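PDB 6IUY: glycerol-3-phosphate dehydrogenase [NAD(+)] from Dunaliella salina, which probably catalyses NAD-dependent interconversion of dihydroxyacetone phosphate and sn-glycerol 3-phosphate, and pairs this dehydrogenase with a phosphatase domain for direct conversion of dihydroxyacetone phosphate to glycerol. Local coordinates for residues A[202-207]-A[223-228]; A[38-43]-A[126-131]; A[183-188]-A[207-212]; A[27-32]-A[240-245]. One frame throughout, in Å; residues are numbered along the deposited sequence.

Contact 1 (A[202-207]-A[223-228]); sequences IMVGDG and AFICFG. With MG (magnesium ion), chain F.
Met203 and Gly205 exchange backbone hydrogen bonds with Ala223, Ile225 and Phe227, pairing two parallel strands of the haloacid dehalogenase (HAD) domain sheet; helix 208-215 links them in a beta-alpha-beta unit. The main side-chain feature is Phe224, which lies against the backbone of the neighbouring strand. Its CG is anti to the backbone N (chi1 166°), and this puts the rim of the ring, not a face, against Met203 O and Gly205 O. Gly205 O lies beside the CE1-CZ edge of the ring, 3.3 Å from Phe224 CE1. Gly205 brings no side chain to the face of the sheet where this ring lies. Met203 CG is 4.3 Å from Phe224 CD1, but the methionine then bends away from the strand. On the reverse side of the sheet the branched chains meet: Ile202 CG2 touches Ile225 CD1 at 4.0 Å, and Val204 CG1 faces Ile225 CG2. Leu31 and Trp32 of helix 26-33 cover this side. At the end of the paired strands, Phe227 N reaches Gly205 O from above the carbonyl plane at 2.9 Å. Asp206 CB still rests 3.6 Å from Phe227 O, but the carboxylate turns outward (chi1 59°) and Asp206 OD1 binds the magnesium ion at 2.2 Å.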
loop_
_atom_site.group_PDB
_atom_site.type_symbol
_atom_site.label_atom_id
_atom_site.label_comp_id
_atom_site.label_asym_id
_atom_site.label_seq_id
_atom_site.Cartn_x
_atom_site.Cartn_y
_atom_site.Cartn_z
ATOM N N ILE A 202 -1.117 31.390 24.923
ATOM C CA ILE A 202 -1.252 32.789 25.273
ATOM C C ILE A 202 -2.420 32.932 26.233
ATOM O O ILE A 202 -3.428 32.231 26.070
ATOM C CB ILE A 202 -1.510 33.683 24.012
ATOM C CG1 ILE A 202 -0.527 33.357 22.878
ATOM C CG2 ILE A 202 -1.521 35.179 24.366
ATOM C CD1 ILE A 202 0.943 33.457 23.249
ATOM N N MET A 203 -2.294 33.815 27.231
ATOM C CA MET A 203 -3.450 34.170 28.052
ATOM C C MET A 203 -3.889 35.598 27.747
ATOM O O MET A 203 -3.071 36.526 27.750
ATOM C CB MET A 203 -3.158 34.013 29.550
ATOM C CG MET A 203 -4.361 34.366 30.460
ATOM S SD MET A 203 -5.613 33.055 30.586
ATOM C CE MET A 203 -7.104 33.907 30.085
ATOM N N VAL A 204 -5.182 35.771 27.481
ATOM C CA VAL A 204 -5.741 37.096 27.232
ATOM C C VAL A 204 -6.837 37.392 28.247
ATOM O O VAL A 204 -7.829 36.653 28.311
ATOM C CB VAL A 204 -6.329 37.219 25.810
ATOM C CG1 VAL A 204 -6.689 38.668 25.516
ATOM C CG2 VAL A 204 -5.347 36.690 24.777
ATOM N N GLY A 205 -6.657 38.462 29.029
ATOM C CA GLY A 205 -7.623 38.854 30.050
ATOM C C GLY A 205 -7.394 40.195 30.748
ATOM O O GLY A 205 -6.428 40.911 30.470
ATOM N N ASP A 206 -8.296 40.533 31.671
ATOM C CA ASP A 206 -8.253 41.814 32.378
ATOM C C ASP A 206 -7.817 41.696 33.847
ATOM O O ASP A 206 -7.075 42.536 34.354
ATOM C CB ASP A 206 -9.625 42.507 32.303
ATOM C CG ASP A 206 -10.757 41.665 32.896
ATOM O OD1 ASP A 206 -10.814 40.444 32.624
ATOM O OD2 ASP A 206 -11.602 42.232 33.631
ATOM N N GLY A 207 -8.278 40.655 34.531
ATOM C CA GLY A 207 -8.095 40.557 35.969
ATOM C C GLY A 207 -6.732 40.085 36.431
ATOM O O GLY A 207 -5.809 39.919 35.626
ATOM N N ALA A 223 2.726 33.899 27.574
ATOM C CA ALA A 223 2.587 35.342 27.575
ATOM C C ALA A 223 1.183 35.759 28.003
ATOM O O ALA A 223 0.199 35.082 27.714
ATOM C CB ALA A 223 2.918 35.904 26.201
ATOM N N PHE A 224 1.109 36.877 28.716
ATOM C CA PHE A 224 -0.163 37.448 29.115
ATOM C C PHE A 224 -0.356 38.765 28.384
ATOM O O PHE A 224 0.482 39.653 28.459
ATOM C CB PHE A 224 -0.221 37.631 30.639
ATOM C CG PHE A 224 -1.349 38.497 31.117
ATOM C CD1 PHE A 224 -2.630 38.328 30.631
ATOM C CD2 PHE A 224 -1.126 39.473 32.074
ATOM C CE1 PHE A 224 -3.676 39.137 31.082
ATOM C CE2 PHE A 224 -2.164 40.280 32.529
ATOM C CZ PHE A 224 -3.435 40.114 32.036
ATOM N N ILE A 225 -1.449 38.846 27.637
ATOM C CA ILE A 225 -1.879 40.074 26.996
ATOM C C ILE A 225 -3.048 40.608 27.796
ATOM O O ILE A 225 -4.072 39.920 27.950
ATOM C CB ILE A 225 -2.309 39.853 25.526
ATOM C CG1 ILE A 225 -1.106 39.463 24.661
ATOM C CG2 ILE A 225 -3.014 41.092 24.981
ATOM C CD1 ILE A 225 -1.470 39.012 23.270
ATOM N N CYS A 226 -2.895 41.815 28.332
ATOM C CA CYS A 226 -3.965 42.393 29.136
ATOM C C CYS A 226 -4.882 43.221 28.262
ATOM O O CYS A 226 -4.435 44.126 27.552
ATOM C CB CYS A 226 -3.402 43.242 30.277
ATOM S SG CYS A 226 -4.677 44.217 31.138
ATOM N N PHE A 227 -6.167 42.904 28.313
ATOM C CA PHE A 227 -7.169 43.642 27.558
ATOM C C PHE A 227 -7.953 44.610 28.441
ATOM O O PHE A 227 -8.855 44.209 29.184
ATOM C CB PHE A 227 -8.125 42.675 26.874
ATOM C CG PHE A 227 -9.194 43.348 26.078
ATOM C CD1 PHE A 227 -8.946 43.771 24.779
ATOM C CD2 PHE A 227 -10.452 43.542 26.618
ATOM C CE1 PHE A 227 -9.940 44.379 24.046
ATOM C CE2 PHE A 227 -11.448 44.145 25.894
ATOM C CZ PHE A 227 -11.201 44.569 24.611
ATOM N N GLY A 228 -7.607 45.888 28.343
ATOM C CA GLY A 228 -8.256 46.932 29.119
ATOM C C GLY A 228 -9.282 47.707 28.315
ATOM O O GLY A 228 -9.520 48.885 28.573
HETATM MG MG MG F . -12.158 39.207 33.872
#

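Contact 2 (A[38-43]-A[126-131]); sequences VCFDVD and VEVFLI. With MG (magnesium ion), chain F.
The strand that leads into the magnesium-binding loop of the phosphatase domain, 37-40, is paired in parallel with strand 127-131 through the backbones of Val38 and Phe40. Phe40 N gives a short, nearly straight bond to Phe129 O (2.6 Å, 172°), and Phe129 O also lies near the plane of the Phe40 ring, at its edge. On one side of the sheet Val38 CG2 and Val126 CG1 touch at 3.7 Å, the two side chains crossing obliquely, while Leu130 CD2 packs on Phe40 CB at 4.0 Å; Leu117 and Leu121 of helix 114-123 close over Phe40. On the other side Cys39 has SG anti to the carbonyl carbon (chi1 -53°), which sets the sulfur 5.0 Å from the centroid of the Phe129 ring in an oblique sulfur-aromatic contact. Cys39 CB is also 3.7 Å from Ile131 CD1, beneath helix 184-195. Beyond Phe40 the chain enters the DxDx(T/V) motif of HAD enzymes, whose first aspartate is the nucleophile in family phosphatases, a role Asp41 probably shares. The pairing continues to its threshold, Asp41 CA directing its hydrogen at Ile131 O across 3.4 Å. The carboxylate of Asp41 divides its oxygens: OD1 forms a salt bridge with Lys185, and OD2 binds magnesium at 2.1 Å. Asp43 supplies its main-chain O to the same ion, also at 2.1 Å, and OD1 of Asp206 is the third protein ligand.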
loop_
_atom_site.group_PDB
_atom_site.type_symbol
_atom_site.label_atom_id
_atom_site.label_comp_id
_atom_site.label_asym_id
_atom_site.label_seq_id
_atom_site.Cartn_x
_atom_site.Cartn_y
_atom_site.Cartn_z
ATOM N N VAL A 38 -4.741 30.234 22.159
ATOM C CA VAL A 38 -5.045 31.478 22.864
ATOM C C VAL A 38 -6.193 31.241 23.855
ATOM O O VAL A 38 -7.285 30.807 23.461
ATOM C CB VAL A 38 -5.442 32.602 21.874
ATOM C CG1 VAL A 38 -5.583 33.931 22.586
ATOM C CG2 VAL A 38 -4.425 32.706 20.748
ATOM N N CYS A 39 -5.953 31.520 25.137
ATOM C CA CYS A 39 -6.998 31.370 26.155
ATOM C C CYS A 39 -7.614 32.717 26.555
ATOM O O CYS A 39 -6.901 33.656 26.925
ATOM C CB CYS A 39 -6.435 30.663 27.382
ATOM S SG CYS A 39 -5.615 29.106 26.995
ATOM N N PHE A 40 -8.938 32.814 26.478
ATOM C CA PHE A 40 -9.598 34.074 26.783
ATOM C C PHE A 40 -10.332 33.997 28.117
ATOM O O PHE A 40 -11.074 33.039 28.375
ATOM C CB PHE A 40 -10.591 34.465 25.683
ATOM C CG PHE A 40 -9.948 34.983 24.426
ATOM C CD1 PHE A 40 -9.320 34.118 23.541
ATOM C CD2 PHE A 40 -10.009 36.330 24.106
ATOM C CE1 PHE A 40 -8.736 34.593 22.376
ATOM C CE2 PHE A 40 -9.428 36.815 22.944
ATOM C CZ PHE A 40 -8.789 35.947 22.075
ATOM N N ASP A 41 -10.137 35.011 28.952
ATOM C CA ASP A 41 -10.984 35.187 30.122
ATOM C C ASP A 41 -12.331 35.632 29.600
ATOM O O ASP A 41 -12.391 36.269 28.555
ATOM C CB ASP A 41 -10.399 36.215 31.091
ATOM C CG ASP A 41 -11.333 36.527 32.258
ATOM O OD1 ASP A 41 -11.731 35.596 33.001
ATOM O OD2 ASP A 41 -11.681 37.710 32.412
ATOM N N VAL A 42 -13.412 35.283 30.296
ATOM C CA VAL A 42 -14.750 35.700 29.885
ATOM C C VAL A 42 -15.069 37.127 30.326
ATOM O O VAL A 42 -15.210 38.041 29.498
ATOM C CB VAL A 42 -15.822 34.757 30.455
ATOM C CG1 VAL A 42 -17.205 35.341 30.258
ATOM C CG2 VAL A 42 -15.727 33.398 29.795
ATOM N N ASP A 43 -15.157 37.309 31.643
ATOM C CA ASP A 43 -15.580 38.571 32.250
ATOM C C ASP A 43 -14.678 39.773 31.951
ATOM O O ASP A 43 -13.556 39.880 32.457
ATOM C CB ASP A 43 -15.704 38.383 33.762
ATOM C CG ASP A 43 -16.792 37.391 34.128
ATOM O OD1 ASP A 43 -16.464 36.233 34.473
ATOM O OD2 ASP A 43 -17.977 37.768 34.041
ATOM N N VAL A 126 -5.309 27.887 15.147
ATOM C CA VAL A 126 -4.995 28.189 16.545
ATOM C C VAL A 126 -6.174 27.722 17.403
ATOM O O VAL A 126 -7.312 28.088 17.130
ATOM C CB VAL A 126 -4.721 29.687 16.761
ATOM C CG1 VAL A 126 -4.481 29.997 18.242
ATOM C CG2 VAL A 126 -3.516 30.117 15.952
ATOM N N GLU A 127 -5.930 26.891 18.411
ATOM C CA GLU A 127 -7.041 26.478 19.280
ATOM C C GLU A 127 -7.361 27.544 20.319
ATOM O O GLU A 127 -6.465 28.133 20.930
ATOM C CB GLU A 127 -6.759 25.140 19.983
ATOM C CG GLU A 127 -7.415 23.949 19.261
ATOM C CD GLU A 127 -8.540 23.307 20.054
ATOM O OE1 GLU A 127 -8.221 22.526 20.970
ATOM O OE2 GLU A 127 -9.735 23.560 19.762
ATOM N N VAL A 128 -8.650 27.776 20.508
ATOM C CA VAL A 128 -9.125 28.815 21.400
ATOM C C VAL A 128 -9.819 28.209 22.615
ATOM O O VAL A 128 -10.647 27.295 22.490
ATOM C CB VAL A 128 -10.078 29.779 20.662
ATOM C CG1 VAL A 128 -10.870 30.635 21.655
ATOM C CG2 VAL A 128 -9.275 30.644 19.681
ATOM N N PHE A 129 -9.447 28.714 23.788
ATOM C CA PHE A 129 -10.067 28.318 25.045
ATOM C C PHE A 129 -10.678 29.508 25.785
ATOM O O PHE A 129 -10.160 30.631 25.742
ATOM C CB PHE A 129 -9.050 27.647 25.964
ATOM C CG PHE A 129 -8.501 26.368 25.436
ATOM C CD1 PHE A 129 -9.052 25.156 25.826
ATOM C CD2 PHE A 129 -7.413 26.367 24.575
ATOM C CE1 PHE A 129 -8.541 23.969 25.355
ATOM C CE2 PHE A 129 -6.900 25.186 24.099
ATOM C CZ PHE A 129 -7.467 23.981 24.486
ATOM N N LEU A 130 -11.781 29.247 26.470
ATOM C CA LEU A 130 -12.246 30.132 27.518
ATOM C C LEU A 130 -11.791 29.581 28.876
ATOM O O LEU A 130 -11.981 28.390 29.166
ATOM C CB LEU A 130 -13.767 30.268 27.468
ATOM C CG LEU A 130 -14.336 30.699 26.123
ATOM C CD1 LEU A 130 -15.844 30.741 26.156
ATOM C CD2 LEU A 130 -13.782 32.049 25.740
ATOM N N ILE A 131 -11.175 30.431 29.695
ATOM C CA ILE A 131 -10.840 30.072 31.078
ATOM C C ILE A 131 -11.372 31.151 32.022
ATOM O O ILE A 131 -10.949 32.304 31.957
ATOM C CB ILE A 131 -9.324 29.903 31.296
ATOM C CG1 ILE A 131 -8.722 28.932 30.279
ATOM C CG2 ILE A 131 -9.038 29.427 32.716
ATOM C CD1 ILE A 131 -7.216 28.707 30.452
HETATM MG MG MG F . -12.158 39.207 33.872
#

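Contact 3 (A[183-188]-A[207-212]); sequences HFKSRA and GFSDLE
Glu212 spans the gap to the start of the neighbouring helix and grips three donors of segment 183-188. With CG anti to its own N (chi1 -170°) the side chain leaves helix 208-215, and a bend at chi2 (-82°) swings the carboxylate against the first turn of helix 184-195. Glu212 OE2 takes Ser186 OG on its syn lone pair at 2.7 Å. The same oxygen is met from above the carboxylate plane by His183 ND1 at 3.2 Å, and it lies in the plane of the imidazole. Glu212 OE1 receives Ser186 N at 3.1 Å, so a backbone amide of the helix start is satisfied; this end of the helix would tend to favour the charged carboxylate. An alanine in place of Glu212 is likely to leave Ser186 N and OG without this acceptor and set the His183 ring free to turn. The sequence Gly205-Asp206-Gly207-Phe208-Ser209-Asp210 resembles the fourth HAD motif, and Lys185 may be the lysine of the third. Lys185 runs extended beyond CG, its CD passing 3.4 Å from Ser209 O. Its NZ forms a salt bridge with Asp210 OD1 at 2.6 Å and another with Asp41 of the magnesium site, besides a weak bond to Ser209 OG. Asp210 OD2 is held in turn by Gly207 N at 2.7 Å, on the anti side of the carboxylate.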
loop_
_atom_site.group_PDB
_atom_site.type_symbol
_atom_site.label_atom_id
_atom_site.label_comp_id
_atom_site.label_asym_id
_atom_site.label_seq_id
_atom_site.Cartn_x
_atom_site.Cartn_y
_atom_site.Cartn_z
ATOM N N HIS A 183 -4.942 29.276 42.327
ATOM C CA HIS A 183 -4.287 29.183 41.022
ATOM C C HIS A 183 -5.145 28.471 39.972
ATOM O O HIS A 183 -4.713 27.468 39.397
ATOM C CB HIS A 183 -2.958 28.436 41.155
ATOM C CG HIS A 183 -2.098 28.917 42.278
ATOM N ND1 HIS A 183 -1.220 29.977 42.144
ATOM C CD2 HIS A 183 -1.961 28.481 43.552
ATOM C CE1 HIS A 183 -0.592 30.173 43.284
ATOM N NE2 HIS A 183 -1.023 29.276 44.159
ATOM N N PHE A 184 -6.349 28.974 39.718
ATOM C CA PHE A 184 -7.289 28.248 38.870
ATOM C C PHE A 184 -6.878 28.251 37.397
ATOM O O PHE A 184 -6.993 27.234 36.705
ATOM C CB PHE A 184 -8.696 28.836 39.008
ATOM C CG PHE A 184 -9.733 28.142 38.158
ATOM C CD1 PHE A 184 -10.328 26.968 38.584
ATOM C CD2 PHE A 184 -10.120 28.670 36.938
ATOM C CE1 PHE A 184 -11.288 26.328 37.808
ATOM C CE2 PHE A 184 -11.074 28.035 36.158
ATOM C CZ PHE A 184 -11.658 26.863 36.594
ATOM N N LYS A 185 -6.396 29.396 36.925
ATOM C CA LYS A 185 -6.174 29.585 35.503
ATOM C C LYS A 185 -4.809 29.063 35.066
ATOM O O LYS A 185 -4.670 28.522 33.968
ATOM C CB LYS A 185 -6.352 31.063 35.140
ATOM C CG LYS A 185 -7.816 31.496 35.247
ATOM C CD LYS A 185 -8.088 32.875 34.700
ATOM C CE LYS A 185 -9.571 33.151 34.776
ATOM N NZ LYS A 185 -9.993 34.417 34.123
ATOM N N SER A 186 -3.804 29.207 35.919
ATOM C CA SER A 186 -2.503 28.644 35.609
ATOM C C SER A 186 -2.610 27.123 35.594
ATOM O O SER A 186 -1.989 26.466 34.766
ATOM C CB SER A 186 -1.435 29.106 36.608
ATOM O OG SER A 186 -1.478 28.368 37.820
ATOM N N ARG A 187 -3.415 26.565 36.495
ATOM C CA ARG A 187 -3.604 25.111 36.545
ATOM C C ARG A 187 -4.373 24.600 35.324
ATOM O O ARG A 187 -4.022 23.566 34.754
ATOM C CB ARG A 187 -4.314 24.697 37.844
ATOM C CG ARG A 187 -3.385 24.725 39.059
ATOM C CD ARG A 187 -4.055 24.310 40.376
ATOM N NE ARG A 187 -3.125 24.449 41.502
ATOM C CZ ARG A 187 -3.321 23.955 42.725
ATOM N NH1 ARG A 187 -4.427 23.271 43.006
ATOM N NH2 ARG A 187 -2.404 24.142 43.672
ATOM N N ALA A 188 -5.409 25.328 34.923
ATOM C CA ALA A 188 -6.137 25.007 33.702
ATOM C C ALA A 188 -5.224 25.060 32.480
ATOM O O ALA A 188 -5.404 24.294 31.542
ATOM C CB ALA A 188 -7.309 25.949 33.511
ATOM N N GLY A 207 -8.278 40.655 34.531
ATOM C CA GLY A 207 -8.095 40.557 35.969
ATOM C C GLY A 207 -6.732 40.085 36.431
ATOM O O GLY A 207 -5.809 39.919 35.626
ATOM N N PHE A 208 -6.614 39.884 37.742
ATOM C CA PHE A 208 -5.413 39.316 38.346
ATOM C C PHE A 208 -5.369 37.798 38.161
ATOM O O PHE A 208 -4.300 37.196 38.137
ATOM C CB PHE A 208 -5.340 39.669 39.838
ATOM C CG PHE A 208 -4.873 41.076 40.107
ATOM C CD1 PHE A 208 -3.522 41.350 40.278
ATOM C CD2 PHE A 208 -5.781 42.125 40.184
ATOM C CE1 PHE A 208 -3.082 42.644 40.521
ATOM C CE2 PHE A 208 -5.349 43.423 40.430
ATOM C CZ PHE A 208 -3.996 43.681 40.600
ATOM N N SER A 209 -6.540 37.180 38.039
ATOM C CA SER A 209 -6.613 35.744 37.778
ATOM C C SER A 209 -5.932 35.422 36.448
ATOM O O SER A 209 -5.389 34.333 36.270
ATOM C CB SER A 209 -8.069 35.262 37.765
ATOM O OG SER A 209 -8.837 35.980 36.809
ATOM N N ASP A 210 -5.954 36.386 35.526
ATOM C CA ASP A 210 -5.404 36.197 34.185
ATOM C C ASP A 210 -3.884 36.330 34.189
ATOM O O ASP A 210 -3.169 35.560 33.539
ATOM C CB ASP A 210 -6.033 37.203 33.225
ATOM C CG ASP A 210 -7.553 37.181 33.282
ATOM O OD1 ASP A 210 -8.138 36.075 33.222
ATOM O OD2 ASP A 210 -8.170 38.265 33.387
ATOM N N LEU A 211 -3.396 37.321 34.928
ATOM C CA LEU A 211 -1.969 37.480 35.153
ATOM C C LEU A 211 -1.427 36.236 35.809
ATOM O O LEU A 211 -0.323 35.783 35.509
ATOM C CB LEU A 211 -1.692 38.693 36.033
ATOM C CG LEU A 211 -0.243 38.849 36.483
ATOM C CD1 LEU A 211 0.625 39.147 35.273
ATOM C CD2 LEU A 211 -0.131 39.947 37.527
ATOM N N GLU A 212 -2.219 35.687 36.720
ATOM C CA GLU A 212 -1.831 34.490 37.444
ATOM C C GLU A 212 -1.578 33.329 36.482
ATOM O O GLU A 212 -0.673 32.519 36.710
ATOM C CB GLU A 212 -2.915 34.120 38.468
ATOM C CG GLU A 212 -2.513 33.022 39.434
ATOM C CD GLU A 212 -2.682 31.624 38.856
ATOM O OE1 GLU A 212 -3.728 31.355 38.217
ATOM O OE2 GLU A 212 -1.766 30.797 39.052
#

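Contact 4 (A[27-32]-A[240-245]); sequences QVLDLW and ADWFVR
Trp242 extends its indole from the edge strand toward helix 26-33, where Val28, Leu29 and Trp32 receive it. At the base, Trp242 CB lies 4.3 Å from Val28 CG1. Because chi2 is close to zero (3°), CD1 eclipses CA and the six-membered ring is thrown outward, to the helix. On the six-membered ring, Trp242 CE3 meets Val28 CG1 at 4.2 Å. Strand 242-244 is the last of the parallel sheet of the HAD domain, and helix 26-33, just ahead of strand 37-40, packs against the sheet at this end. Further out, Trp242 CZ3 presses on the face of the Trp32 five-membered ring, 3.9 Å from Trp32 CG. The two indoles form a T-shaped pair with planes at 89°; Trp32 NE1 is hydrogen-bonded to Leu250 O, which helps fix the receiving ring. At the far tip, Trp242 CH2 is 4.3 Å from Leu29 CD1. Val28 also sets its second methyl against Asp241, CG2 lying 4.0 Å from Asp241 CB. Replacing Val28 with an alanine would probably open a gap beside Trp242 CE3 and Asp241 CB. Asp241 OD2 accepts a hydrogen bond from Phe224 N on the adjacent strand.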
loop_
_atom_site.group_PDB
_atom_site.type_symbol
_atom_site.label_atom_id
_atom_site.label_comp_id
_atom_site.label_asym_id
_atom_site.label_seq_id
_atom_site.Cartn_x
_atom_site.Cartn_y
_atom_site.Cartn_z
ATOM N N GLN A 27 9.815 39.486 21.156
ATOM C CA GLN A 27 9.597 38.048 21.322
ATOM C C GLN A 27 8.176 37.740 21.789
ATOM O O GLN A 27 7.704 36.611 21.650
ATOM C CB GLN A 27 10.631 37.459 22.287
ATOM C CG GLN A 27 10.576 38.023 23.697
ATOM C CD GLN A 27 11.884 37.811 24.451
ATOM O OE1 GLN A 27 12.946 38.259 24.007
ATOM N NE2 GLN A 27 11.812 37.131 25.593
ATOM N N VAL A 28 7.497 38.746 22.334
ATOM C CA VAL A 28 6.083 38.605 22.653
ATOM C C VAL A 28 5.279 38.552 21.363
ATOM O O VAL A 28 4.470 37.637 21.164
ATOM C CB VAL A 28 5.570 39.752 23.538
ATOM C CG1 VAL A 28 4.060 39.771 23.552
ATOM C CG2 VAL A 28 6.094 39.595 24.946
ATOM N N LEU A 29 5.512 39.526 20.483
ATOM C CA LEU A 29 4.849 39.559 19.182
ATOM C C LEU A 29 5.053 38.240 18.455
ATOM O O LEU A 29 4.143 37.729 17.802
ATOM C CB LEU A 29 5.363 40.709 18.312
ATOM C CG LEU A 29 4.657 40.815 16.953
ATOM C CD1 LEU A 29 3.150 40.964 17.141
ATOM C CD2 LEU A 29 5.216 41.956 16.091
ATOM N N ASP A 30 6.248 37.686 18.578
ATOM C CA ASP A 30 6.534 36.387 17.992
ATOM C C ASP A 30 5.606 35.313 18.581
ATOM O O ASP A 30 5.018 34.518 17.839
ATOM C CB ASP A 30 8.003 36.017 18.215
ATOM C CG ASP A 30 8.482 34.920 17.278
ATOM O OD1 ASP A 30 9.192 34.006 17.755
ATOM O OD2 ASP A 30 8.163 34.978 16.066
ATOM N N LEU A 31 5.471 35.302 19.910
ATOM C CA LEU A 31 4.628 34.314 20.593
ATOM C C LEU A 31 3.163 34.424 20.183
ATOM O O LEU A 31 2.460 33.420 20.094
ATOM C CB LEU A 31 4.742 34.452 22.108
ATOM C CG LEU A 31 5.939 33.785 22.768
ATOM C CD1 LEU A 31 5.932 34.080 24.257
ATOM C CD2 LEU A 31 5.918 32.284 22.521
ATOM N N TRP A 32 2.711 35.649 19.932
ATOM C CA TRP A 32 1.361 35.892 19.459
ATOM C C TRP A 32 1.166 35.324 18.065
ATOM O O TRP A 32 0.146 34.701 17.765
ATOM C CB TRP A 32 1.069 37.382 19.446
ATOM C CG TRP A 32 -0.236 37.735 18.829
ATOM C CD1 TRP A 32 -0.434 38.498 17.714
ATOM C CD2 TRP A 32 -1.535 37.353 19.290
ATOM N NE1 TRP A 32 -1.782 38.628 17.461
ATOM C CE2 TRP A 32 -2.479 37.924 18.410
ATOM C CE3 TRP A 32 -1.996 36.580 20.362
ATOM C CZ2 TRP A 32 -3.857 37.743 18.563
ATOM C CZ3 TRP A 32 -3.374 36.405 20.518
ATOM C CH2 TRP A 32 -4.283 36.988 19.625
ATOM N N ALA A 240 1.693 42.979 32.632
ATOM C CA ALA A 240 1.274 42.326 31.396
ATOM C C ALA A 240 2.369 42.381 30.341
ATOM O O ALA A 240 3.169 43.324 30.300
ATOM C CB ALA A 240 0.001 42.964 30.862
ATOM N N ASP A 241 2.392 41.370 29.479
ATOM C CA ASP A 241 3.370 41.285 28.403
ATOM C C ASP A 241 3.000 42.196 27.246
ATOM O O ASP A 241 3.806 42.444 26.347
ATOM C CB ASP A 241 3.487 39.845 27.907
ATOM C CG ASP A 241 4.348 38.992 28.799
ATOM O OD1 ASP A 241 5.418 39.477 29.217
ATOM O OD2 ASP A 241 3.960 37.837 29.076
ATOM N N TRP A 242 1.774 42.695 27.272
ATOM C CA TRP A 242 1.265 43.489 26.169
ATOM C C TRP A 242 -0.098 44.026 26.590
ATOM O O TRP A 242 -0.970 43.261 26.985
ATOM C CB TRP A 242 1.186 42.632 24.894
ATOM C CG TRP A 242 0.743 43.336 23.650
ATOM C CD1 TRP A 242 0.455 44.660 23.511
ATOM C CD2 TRP A 242 0.538 42.745 22.357
ATOM N NE1 TRP A 242 0.081 44.933 22.214
ATOM C CE2 TRP A 242 0.121 43.774 21.488
ATOM C CE3 TRP A 242 0.663 41.448 21.852
ATOM C CZ2 TRP A 242 -0.166 43.546 20.143
ATOM C CZ3 TRP A 242 0.371 41.224 20.525
ATOM C CH2 TRP A 242 -0.033 42.268 19.682
ATOM N N PHE A 243 -0.269 45.343 26.543
ATOM C CA PHE A 243 -1.540 45.952 26.925
ATOM C C PHE A 243 -2.249 46.492 25.697
ATOM O O PHE A 243 -1.660 47.238 24.914
ATOM C CB PHE A 243 -1.329 47.075 27.955
ATOM C CG PHE A 243 -2.578 47.850 28.259
ATOM C CD1 PHE A 243 -3.569 47.305 29.059
ATOM C CD2 PHE A 243 -2.771 49.117 27.736
ATOM C CE1 PHE A 243 -4.730 48.008 29.333
ATOM C CE2 PHE A 243 -3.927 49.827 28.010
ATOM C CZ PHE A 243 -4.908 49.273 28.808
ATOM N N VAL A 244 -3.513 46.116 25.527
ATOM C CA VAL A 244 -4.266 46.559 24.364
ATOM C C VAL A 244 -5.637 47.080 24.755
ATOM O O VAL A 244 -6.201 46.675 25.774
ATOM C CB VAL A 244 -4.430 45.422 23.314
ATOM C CG1 VAL A 244 -3.405 44.316 23.548
ATOM C CG2 VAL A 244 -5.841 44.864 23.330
ATOM N N ARG A 245 -6.166 47.984 23.934
ATOM C CA ARG A 245 -7.456 48.615 24.197
ATOM C C ARG A 245 -8.507 48.142 23.202
ATOM O O ARG A 245 -9.694 48.048 23.525
ATOM C CB ARG A 245 -7.326 50.140 24.152
ATOM C CG ARG A 245 -6.608 50.734 25.353
ATOM C CD ARG A 245 -6.664 52.253 25.346
ATOM N NE ARG A 245 -6.241 52.824 26.625
ATOM C CZ ARG A 245 -4.974 53.086 26.951
ATOM N NH1 ARG A 245 -3.995 52.824 26.087
ATOM N NH2 ARG A 245 -4.685 53.604 28.143
#

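All four contacts belong to the phosphatase-like domain and its six-stranded parallel sheet. Strands 127-131, 37-40, 201-205, 223-227 and 242-244 follow one another across it, so contact 2, contact 1 and the strand of contact 4 lie in sequence; the centres of contacts 1 and 2 are about 10 Å apart. Contact 3 joins two helices packed on the sheet, its centre about 12 Å from that of contact 2, and shares Gly207 with contact 1. Along the chain contact 2 closes before contacts 1 and 3 open, and contact 4 encloses all three, bringing the helix before the first strand to the last strand. Contacts 1 and 2 converge on one magnesium ion, with Lys185 of contact 3 beside it.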